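Local coordinates for protein putative glutathione S-transferase (Corynebacterium glutamicum, PDB 3M1G) that probably catalyses glutathione-dependent transfer reactions as a member of the ECM4-like, omega-related branch of the glutathione transferase family, at residues V77-L82 against I159-E164; D239-A244 against F284-F289; Y201-A206 against K217-A222. All blocks are in the same frame, centred on the assembly; numbering follows the deposited sequence.

Along the chain, contact 1 closes first: 77-82 meets 159-164, bringing together two helices separated by the strands 90-93, 140-143 and 149-151 of the thioredoxin-like half. Contact 3 follows, a short closure in which the end of helix 199-204 meets helix 209-229 shortly after the chain turns back. Contact 2 comes last and joins the lead-in to helix 243-253 to the turn after helix 274-284. The three loops run in series, with no crossing or nesting. In space, contacts 1 and 2 touch: Ile78 and Leu82 pack on the backbone of Gly288 and Pro287, joining the two halves. Contact 3 lies apart, its centre about 28 Å from that of contact 1, within the helical half.

Contact 1. Residues V77-L82 against I159-E164; sequences VITRRL and IDFNLE
The methyl group of Thr79 fills the step between Phe161 and Asn162 on the facing helix. Its CG2 lies 3.9 Å from Phe161 CB and 4.0 Å from Phe161 CD2, approaching the ring at its edge, near the ring plane. The same methyl is 3.9 Å from ND2 of Asn162, whose side chain runs across it at about a right angle. Further along the ring, the CB of Arg80 comes within 4.2 Å of Phe161 CE2.

With OG1 beside the backbone N (chi1 -59°), the methyl CG2 of Thr79 falls anti to it and faces Phe161, leaving OG1 for polar partners. OG1 bonds to the carbonyl of Arg75 one turn back and accepts from a water at 2.9 Å. That water in turn takes a bond from Asn162 ND2, so a polar bridge runs beside the apolar contact. The Arg80 guanidinium turns away to Glu352 and the carbonyl of Ile89.

The two helical segments run nearly parallel, 9° apart with axes 10.0 Å from each other, as expected for two helices on one face of a thioredoxin-like sheet. Arg80 rests on Leu64 of strand 62-66, while Ile246 and Glu243 of helix 243-253 cover Thr79 and Asn162.

Contact 2. Residues D239-A244 against F284-F289; sequences DHITEA and FQTPGF
Ile241 reaches from the strand-like lead-in to helix 243-253 into the corner formed by Thr286 and Phe289. From CB the side chain forks. With CG1 beside the backbone N (chi1 -67°), the CG2 branch lies anti to it and ends at the rim of the Phe289 ring, 3.9 Å from CZ and near the ring plane; the two side chains approach from opposite directions. The other branch runs through CG1 to CD1. CD1 meets Thr286 CG2 tip to tip at 4.0 Å and also stands 4.1 Å from Phe289 CE1, so one isoleucine spans both residues. Thr286 offers only its methyl here, its OG1 being bonded to the carbonyl of Asp282.

The corner itself is a type II beta turn, closed by Phe289 N to Thr286 O at 3.1 Å. Gly288 occupies its third position with a positive phi of 95°, where a side chain would press on the preceding carbonyl. Pro337 and Phe338 add cover from a later loop.

Next in the chain, Thr242 is the N-cap, and its N bonds to the Asp245 carboxylate, the reciprocal half of a capping box. This Thr-Glu-Ala-Asp sequence matches the N-capping motif characteristic of the helical domain of glutathione transferases.

Contact 3. Residues Y201-A206 against K217-A222; sequences YRTGFA and KRLWVA
The guanidinium groups of Arg202 and Arg218 lie flat on each other, although their side chains approach at about a right angle. Their planes differ by only 10° and their centres are 3.7 Å apart. The stack is offset: each NH2 sits over the face of the other group toward its rim, and the closest pair is Arg202 NH2 with Arg218 NH2 at 3.4 Å. At another point of the overlap, Arg202 NE lies 3.7 Å from Arg218 NH1. Both chains bend at chi3, 54° in Arg202 and 63° in Arg218, which folds each planar end round into the stack.

Two like charges so close would be expected to repel, but the surroundings probably offset this. Glu195 forms a salt bridge with Arg218 NE, and the carbonyl of Thr194 accepts from Arg202 NH2. Both partners belong to helix 182-197, which thus holds the two groups in place. Arg202 NE, by contrast, is buried without a modelled partner.

Beside this polar pair, Leu219 CD2 makes a looser contact with Thr203 OG1 at 4.3 Å. The hydroxyl has its bond along its own helix, to the carbonyl of Gly199, and Cys265 touches both residues.

The contact belongs to the all-helical C-terminal domain of the glutathione transferase fold, where helix 199-204 folds back against helix 209-229. The same short helix also carries Tyr201, a predicted proton donor or acceptor that takes no part in this packing; the hydroxyls of Tyr201 and Tyr302 share a hydrogen bond in the presumed active site.

Contact 1. Residues V77-L82 against I159-E164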
loop_
_atom_site.group_PDB
_atom_site.type_symbol
_atom_site.label_atom_id
_atom_site.label_comp_id
_atom_site.label_asym_id
_atom_site.label_seq_id
_atom_site.Cartn_x
_atom_site.Cartn_y
_atom_site.Cartn_z
ATOM N N VAL A 77 -9.031 -24.834 7.767
ATOM C CA VAL A 77 -10.385 -24.393 8.128
ATOM C C VAL A 77 -11.304 -24.361 6.915
ATOM O O VAL A 77 -12.464 -24.827 6.965
ATOM C CB VAL A 77 -10.373 -23.037 8.878
ATOM C CG1 VAL A 77 -11.820 -22.538 9.208
ATOM C CG2 VAL A 77 -9.569 -23.167 10.157
ATOM N N ILE A 78 -10.782 -23.856 5.805
ATOM C CA ILE A 78 -11.559 -23.773 4.565
ATOM C C ILE A 78 -11.930 -25.217 4.120
ATOM O O ILE A 78 -13.058 -25.476 3.740
ATOM C CB ILE A 78 -10.736 -23.106 3.423
ATOM C CG1 ILE A 78 -10.506 -21.591 3.695
ATOM C CG2 ILE A 78 -11.406 -23.287 2.118
ATOM C CD1 ILE A 78 -9.310 -20.950 2.846
ATOM N N THR A 79 -10.953 -26.122 4.156
ATOM C CA THR A 79 -11.155 -27.474 3.665
ATOM C C THR A 79 -12.173 -28.199 4.564
ATOM O O THR A 79 -13.082 -28.866 4.063
ATOM C CB THR A 79 -9.819 -28.215 3.586
ATOM O OG1 THR A 79 -8.938 -27.489 2.707
ATOM C CG2 THR A 79 -10.008 -29.651 3.061
ATOM N N ARG A 80 -12.030 -28.040 5.878
ATOM C CA ARG A 80 -12.972 -28.617 6.839
ATOM C C ARG A 80 -14.407 -28.178 6.564
ATOM O O ARG A 80 -15.347 -29.006 6.586
ATOM C CB ARG A 80 -12.562 -28.311 8.279
ATOM C CG ARG A 80 -13.500 -28.794 9.389
ATOM C CD ARG A 80 -12.899 -28.555 10.738
ATOM N NE ARG A 80 -13.837 -28.675 11.864
ATOM C CZ ARG A 80 -14.589 -27.686 12.354
ATOM N NH1 ARG A 80 -14.587 -26.467 11.819
ATOM N NH2 ARG A 80 -15.365 -27.922 13.395
ATOM N N ARG A 81 -14.587 -26.891 6.296
ATOM C CA ARG A 81 -15.906 -26.392 5.945
ATOM C C ARG A 81 -16.420 -26.913 4.577
ATOM O O ARG A 81 -17.570 -27.372 4.473
ATOM C CB ARG A 81 -15.937 -24.877 6.009
ATOM C CG ARG A 81 -17.289 -24.268 5.615
ATOM C CD ARG A 81 -17.616 -22.994 6.352
ATOM N NE ARG A 81 -18.895 -22.482 5.865
ATOM C CZ ARG A 81 -20.083 -23.009 6.170
ATOM N NH1 ARG A 81 -20.198 -24.042 7.019
ATOM N NH2 ARG A 81 -21.173 -22.481 5.648
ATOM N N LEU A 82 -15.596 -26.838 3.537
ATOM C CA LEU A 82 -16.022 -27.246 2.225
ATOM C C LEU A 82 -16.474 -28.698 2.220
ATOM O O LEU A 82 -17.481 -29.033 1.590
ATOM C CB LEU A 82 -14.909 -27.047 1.197
ATOM C CG LEU A 82 -14.648 -25.620 0.695
ATOM C CD1 LEU A 82 -13.410 -25.624 -0.195
ATOM C CD2 LEU A 82 -15.873 -25.107 -0.068
ATOM N N ILE A 159 -4.681 -32.695 2.364
ATOM C CA ILE A 159 -4.749 -33.818 1.442
ATOM C C ILE A 159 -5.506 -34.953 2.116
ATOM O O ILE A 159 -6.419 -35.548 1.546
ATOM C CB ILE A 159 -3.342 -34.283 0.974
ATOM C CG1 ILE A 159 -2.653 -33.215 0.150
ATOM C CG2 ILE A 159 -3.419 -35.532 0.144
ATOM C CD1 ILE A 159 -3.527 -32.660 -0.998
ATOM N N ASP A 160 -5.167 -35.232 3.362
ATOM C CA ASP A 160 -5.840 -36.325 4.084
ATOM C C ASP A 160 -7.314 -36.025 4.383
ATOM O O ASP A 160 -8.153 -36.932 4.303
ATOM C CB ASP A 160 -5.057 -36.714 5.330
ATOM C CG ASP A 160 -3.717 -37.415 4.986
ATOM O OD1 ASP A 160 -3.485 -37.788 3.789
ATOM O OD2 ASP A 160 -2.913 -37.653 5.924
ATOM N N PHE A 161 -7.655 -34.770 4.687
ATOM C CA PHE A 161 -9.098 -34.414 4.812
ATOM C C PHE A 161 -9.866 -34.833 3.536
ATOM O O PHE A 161 -10.982 -35.347 3.621
ATOM C CB PHE A 161 -9.348 -32.914 5.051
ATOM C CG PHE A 161 -9.114 -32.416 6.447
ATOM C CD1 PHE A 161 -8.857 -33.266 7.538
ATOM C CD2 PHE A 161 -9.134 -31.043 6.673
ATOM C CE1 PHE A 161 -8.666 -32.759 8.791
ATOM C CE2 PHE A 161 -8.975 -30.530 7.919
ATOM C CZ PHE A 161 -8.740 -31.378 9.006
ATOM N N ASN A 162 -9.295 -34.557 2.366
ATOM C CA ASN A 162 -9.882 -34.925 1.087
ATOM C C ASN A 162 -9.933 -36.419 0.806
ATOM O O ASN A 162 -10.948 -36.905 0.337
ATOM C CB ASN A 162 -9.138 -34.238 -0.068
ATOM C CG ASN A 162 -9.531 -32.763 -0.200
ATOM O OD1 ASN A 162 -10.687 -32.467 -0.545
ATOM N ND2 ASN A 162 -8.610 -31.844 0.133
ATOM N N LEU A 163 -8.846 -37.149 1.062
ATOM C CA LEU A 163 -8.757 -38.538 0.599
ATOM C C LEU A 163 -9.034 -39.541 1.711
ATOM O O LEU A 163 -9.623 -40.558 1.456
ATOM C CB LEU A 163 -7.379 -38.823 -0.008
ATOM C CG LEU A 163 -6.926 -37.928 -1.171
ATOM C CD1 LEU A 163 -5.621 -38.511 -1.795
ATOM C CD2 LEU A 163 -8.051 -37.748 -2.195
ATOM N N GLU A 164 -8.617 -39.272 2.940
ATOM C CA GLU A 164 -8.745 -40.292 4.011
ATOM C C GLU A 164 -10.095 -40.207 4.714
ATOM O O GLU A 164 -10.605 -41.219 5.214
ATOM C CB GLU A 164 -7.648 -40.116 5.047
ATOM C CG GLU A 164 -6.220 -40.304 4.498
ATOM C CD GLU A 164 -6.016 -41.626 3.783
ATOM O OE1 GLU A 164 -6.543 -42.698 4.229
ATOM O OE2 GLU A 164 -5.302 -41.585 2.763
HETATM O O HOH W 1 -8.471 -28.863 0.140
#

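Contact 2. Residues D239-A244 against F284-F289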
loop_
_atom_site.group_PDB
_atom_site.type_symbol
_atom_site.label_atom_id
_atom_site.label_comp_id
_atom_site.label_asym_id
_atom_site.label_seq_id
_atom_site.Cartn_x
_atom_site.Cartn_y
_atom_site.Cartn_z
ATOM N N ASP A 239 -11.535 -25.446 -14.622
ATOM C CA ASP A 239 -12.916 -24.989 -14.485
ATOM C C ASP A 239 -13.443 -24.949 -13.054
ATOM O O ASP A 239 -14.410 -24.246 -12.807
ATOM C CB ASP A 239 -13.849 -25.887 -15.308
ATOM C CG ASP A 239 -13.762 -25.617 -16.801
ATOM O OD1 ASP A 239 -13.211 -24.568 -17.190
ATOM O OD2 ASP A 239 -14.264 -26.455 -17.565
ATOM N N HIS A 240 -12.862 -25.744 -12.154
ATOM C CA HIS A 240 -13.364 -25.865 -10.786
ATOM C C HIS A 240 -12.286 -25.657 -9.716
ATOM O O HIS A 240 -11.102 -25.863 -9.961
ATOM C CB HIS A 240 -14.076 -27.237 -10.576
ATOM C CG HIS A 240 -15.118 -27.536 -11.617
ATOM N ND1 HIS A 240 -16.143 -26.657 -11.900
ATOM C CD2 HIS A 240 -15.278 -28.590 -12.466
ATOM C CE1 HIS A 240 -16.893 -27.157 -12.880
ATOM N NE2 HIS A 240 -16.376 -28.314 -13.258
ATOM N N ILE A 241 -12.735 -25.286 -8.521
ATOM C CA ILE A 241 -11.865 -25.077 -7.373
ATOM C C ILE A 241 -11.195 -26.399 -6.960
ATOM O O ILE A 241 -11.833 -27.465 -6.963
ATOM C CB ILE A 241 -12.645 -24.489 -6.178
ATOM C CG1 ILE A 241 -13.098 -23.075 -6.535
ATOM C CG2 ILE A 241 -11.798 -24.536 -4.847
ATOM C CD1 ILE A 241 -14.112 -22.426 -5.589
ATOM N N THR A 242 -9.894 -26.321 -6.690
ATOM C CA THR A 242 -9.114 -27.446 -6.172
ATOM C C THR A 242 -8.270 -27.031 -4.966
ATOM O O THR A 242 -8.201 -25.855 -4.586
ATOM C CB THR A 242 -8.139 -28.003 -7.249
ATOM O OG1 THR A 242 -7.249 -26.952 -7.675
ATOM C CG2 THR A 242 -8.900 -28.600 -8.480
ATOM N N GLU A 243 -7.638 -28.023 -4.347
ATOM C CA GLU A 243 -6.637 -27.815 -3.321
ATOM C C GLU A 243 -5.653 -26.672 -3.614
ATOM O O GLU A 243 -5.254 -25.964 -2.687
ATOM C CB GLU A 243 -5.850 -29.124 -3.132
ATOM C CG GLU A 243 -4.636 -29.091 -2.218
ATOM C CD GLU A 243 -4.955 -29.246 -0.708
ATOM O OE1 GLU A 243 -6.104 -29.589 -0.365
ATOM O OE2 GLU A 243 -4.019 -29.055 0.120
ATOM N N ALA A 244 -5.183 -26.570 -4.857
ATOM C CA ALA A 244 -4.284 -25.476 -5.264
ATOM C C ALA A 244 -4.814 -24.077 -4.939
ATOM O O ALA A 244 -4.075 -23.215 -4.449
ATOM C CB ALA A 244 -3.936 -25.604 -6.789
ATOM N N PHE A 284 -13.524 -15.575 -2.639
ATOM C CA PHE A 284 -14.028 -14.966 -1.409
ATOM C C PHE A 284 -15.526 -15.162 -1.273
ATOM O O PHE A 284 -16.013 -15.480 -0.202
ATOM C CB PHE A 284 -13.691 -13.465 -1.320
ATOM C CG PHE A 284 -14.174 -12.817 -0.049
ATOM C CD1 PHE A 284 -15.469 -12.311 0.047
ATOM C CD2 PHE A 284 -13.334 -12.746 1.068
ATOM C CE1 PHE A 284 -15.947 -11.751 1.254
ATOM C CE2 PHE A 284 -13.785 -12.164 2.268
ATOM C CZ PHE A 284 -15.099 -11.667 2.351
ATOM N N GLN A 285 -16.236 -14.989 -2.370
ATOM C CA GLN A 285 -17.705 -15.068 -2.394
ATOM C C GLN A 285 -18.227 -16.501 -2.377
ATOM O O GLN A 285 -19.424 -16.700 -2.348
ATOM C CB GLN A 285 -18.253 -14.305 -3.594
ATOM C CG GLN A 285 -17.872 -12.810 -3.554
ATOM C CD GLN A 285 -18.127 -12.055 -4.832
ATOM O OE1 GLN A 285 -18.801 -12.541 -5.741
ATOM N NE2 GLN A 285 -17.577 -10.833 -4.912
ATOM N N THR A 286 -17.331 -17.485 -2.319
ATOM C CA THR A 286 -17.713 -18.908 -2.280
ATOM C C THR A 286 -17.748 -19.385 -0.827
ATOM O O THR A 286 -16.885 -19.023 -0.016
ATOM C CB THR A 286 -16.696 -19.747 -3.086
ATOM O OG1 THR A 286 -16.631 -19.236 -4.430
ATOM C CG2 THR A 286 -17.039 -21.256 -3.098
ATOM N N PRO A 287 -18.738 -20.224 -0.478
ATOM C CA PRO A 287 -18.759 -20.811 0.860
ATOM C C PRO A 287 -17.451 -21.451 1.253
ATOM O O PRO A 287 -16.785 -22.046 0.409
ATOM C CB PRO A 287 -19.882 -21.872 0.755
ATOM C CG PRO A 287 -20.817 -21.284 -0.216
ATOM C CD PRO A 287 -19.924 -20.613 -1.261
ATOM N N GLY A 288 -17.081 -21.316 2.527
ATOM C CA GLY A 288 -15.822 -21.844 3.028
ATOM C C GLY A 288 -14.682 -20.829 3.038
ATOM O O GLY A 288 -13.767 -20.915 3.857
ATOM N N PHE A 289 -14.759 -19.855 2.145
ATOM C CA PHE A 289 -13.655 -18.907 1.916
ATOM C C PHE A 289 -13.924 -17.606 2.737
ATOM O O PHE A 289 -13.390 -17.442 3.847
ATOM C CB PHE A 289 -13.498 -18.661 0.404
ATOM C CG PHE A 289 -12.921 -19.838 -0.362
ATOM C CD1 PHE A 289 -13.739 -20.834 -0.860
ATOM C CD2 PHE A 289 -11.558 -19.933 -0.600
ATOM C CE1 PHE A 289 -13.224 -21.906 -1.569
ATOM C CE2 PHE A 289 -11.014 -21.017 -1.334
ATOM C CZ PHE A 289 -11.861 -22.021 -1.807
#

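Contact 3. Residues Y201-A206 against K217-A222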
loop_
_atom_site.group_PDB
_atom_site.type_symbol
_atom_site.label_atom_id
_atom_site.label_comp_id
_atom_site.label_asym_id
_atom_site.label_seq_id
_atom_site.Cartn_x
_atom_site.Cartn_y
_atom_site.Cartn_z
ATOM N N TYR A 201 6.625 -13.689 3.343
ATOM C CA TYR A 201 7.360 -13.720 4.614
ATOM C C TYR A 201 8.850 -13.433 4.412
ATOM O O TYR A 201 9.448 -12.658 5.165
ATOM C CB TYR A 201 7.152 -15.074 5.354
ATOM C CG TYR A 201 5.777 -15.168 5.929
ATOM C CD1 TYR A 201 5.487 -14.608 7.151
ATOM C CD2 TYR A 201 4.739 -15.766 5.225
ATOM C CE1 TYR A 201 4.209 -14.636 7.665
ATOM C CE2 TYR A 201 3.465 -15.779 5.727
ATOM C CZ TYR A 201 3.214 -15.195 6.941
ATOM O OH TYR A 201 1.942 -15.217 7.442
ATOM N N ARG A 202 9.445 -14.013 3.378
ATOM C CA ARG A 202 10.849 -13.741 3.052
ATOM C C ARG A 202 11.071 -12.243 2.698
ATOM O O ARG A 202 12.129 -11.657 2.992
ATOM C CB ARG A 202 11.262 -14.656 1.898
ATOM C CG ARG A 202 12.783 -14.932 1.738
ATOM C CD ARG A 202 13.045 -16.316 1.013
ATOM N NE ARG A 202 12.278 -16.249 -0.211
ATOM C CZ ARG A 202 11.386 -17.139 -0.652
ATOM N NH1 ARG A 202 11.212 -18.331 -0.078
ATOM N NH2 ARG A 202 10.706 -16.840 -1.750
ATOM N N THR A 203 10.054 -11.624 2.083
ATOM C CA THR A 203 10.091 -10.201 1.740
ATOM C C THR A 203 9.927 -9.360 2.986
ATOM O O THR A 203 10.723 -8.477 3.214
ATOM C CB THR A 203 9.032 -9.808 0.676
ATOM O OG1 THR A 203 9.205 -10.630 -0.481
ATOM C CG2 THR A 203 9.185 -8.336 0.251
ATOM N N GLY A 204 8.948 -9.688 3.818
ATOM C CA GLY A 204 8.649 -8.926 5.007
ATOM C C GLY A 204 9.662 -9.022 6.131
ATOM O O GLY A 204 9.916 -8.019 6.804
ATOM N N PHE A 205 10.227 -10.223 6.345
ATOM C CA PHE A 205 11.195 -10.438 7.407
ATOM C C PHE A 205 12.641 -10.328 6.948
ATOM O O PHE A 205 13.531 -10.689 7.690
ATOM C CB PHE A 205 10.954 -11.799 8.096
ATOM C CG PHE A 205 9.698 -11.835 8.921
ATOM C CD1 PHE A 205 9.494 -10.912 9.929
ATOM C CD2 PHE A 205 8.749 -12.792 8.726
ATOM C CE1 PHE A 205 8.333 -10.928 10.691
ATOM C CE2 PHE A 205 7.602 -12.826 9.516
ATOM C CZ PHE A 205 7.397 -11.875 10.476
ATOM N N ALA A 206 12.879 -9.825 5.744
ATOM C CA ALA A 206 14.229 -9.690 5.231
ATOM C C ALA A 206 15.068 -8.908 6.233
ATOM O O ALA A 206 14.605 -7.910 6.794
ATOM C CB ALA A 206 14.231 -8.987 3.902
ATOM N N LYS A 217 11.663 -9.485 -5.835
ATOM C CA LYS A 217 11.752 -9.832 -7.223
ATOM C C LYS A 217 11.139 -11.206 -7.447
ATOM O O LYS A 217 10.336 -11.368 -8.340
ATOM C CB LYS A 217 13.208 -9.846 -7.675
ATOM C CG LYS A 217 13.404 -9.851 -9.176
ATOM C CD LYS A 217 14.887 -10.126 -9.501
ATOM C CE LYS A 217 15.214 -9.955 -10.976
ATOM N NZ LYS A 217 16.582 -10.570 -11.295
ATOM N N ARG A 218 11.504 -12.175 -6.619
ATOM C CA ARG A 218 10.930 -13.523 -6.726
ATOM C C ARG A 218 9.416 -13.531 -6.580
ATOM O O ARG A 218 8.710 -14.195 -7.339
ATOM C CB ARG A 218 11.577 -14.479 -5.712
ATOM C CG ARG A 218 12.977 -14.961 -6.153
ATOM C CD ARG A 218 13.667 -15.765 -5.048
ATOM N NE ARG A 218 12.952 -17.016 -4.711
ATOM C CZ ARG A 218 13.338 -17.856 -3.749
ATOM N NH1 ARG A 218 14.389 -17.574 -2.993
ATOM N NH2 ARG A 218 12.666 -18.957 -3.514
ATOM N N LEU A 219 8.903 -12.786 -5.613
ATOM C CA LEU A 219 7.462 -12.756 -5.379
ATOM C C LEU A 219 6.729 -12.267 -6.635
ATOM O O LEU A 219 5.715 -12.845 -7.053
ATOM C CB LEU A 219 7.134 -11.854 -4.178
ATOM C CG LEU A 219 5.680 -11.520 -3.914
ATOM C CD1 LEU A 219 4.884 -12.767 -3.523
ATOM C CD2 LEU A 219 5.559 -10.425 -2.804
ATOM N N TRP A 220 7.244 -11.213 -7.246
ATOM C CA TRP A 220 6.537 -10.606 -8.370
ATOM C C TRP A 220 6.661 -11.359 -9.693
ATOM O O TRP A 220 5.741 -11.297 -10.516
ATOM C CB TRP A 220 6.880 -9.080 -8.479
ATOM C CG TRP A 220 6.099 -8.373 -7.399
ATOM C CD1 TRP A 220 6.568 -7.934 -6.187
ATOM C CD2 TRP A 220 4.706 -8.119 -7.398
ATOM N NE1 TRP A 220 5.541 -7.438 -5.436
ATOM C CE2 TRP A 220 4.384 -7.541 -6.148
ATOM C CE3 TRP A 220 3.685 -8.312 -8.336
ATOM C CZ2 TRP A 220 3.109 -7.130 -5.832
ATOM C CZ3 TRP A 220 2.399 -7.920 -8.006
ATOM C CH2 TRP A 220 2.125 -7.343 -6.767
ATOM N N VAL A 221 7.776 -12.056 -9.904
ATOM C CA VAL A 221 7.892 -12.996 -11.031
ATOM C C VAL A 221 6.762 -14.044 -10.888
ATOM O O VAL A 221 6.067 -14.348 -11.869
ATOM C CB VAL A 221 9.274 -13.720 -11.061
ATOM C CG1 VAL A 221 9.222 -14.963 -11.930
ATOM C CG2 VAL A 221 10.433 -12.764 -11.565
ATOM N N ALA A 222 6.544 -14.547 -9.678
ATOM C CA ALA A 222 5.510 -15.559 -9.483
ATOM C C ALA A 222 4.093 -14.980 -9.581
ATOM O O ALA A 222 3.215 -15.601 -10.183
ATOM C CB ALA A 222 5.699 -16.308 -8.148
#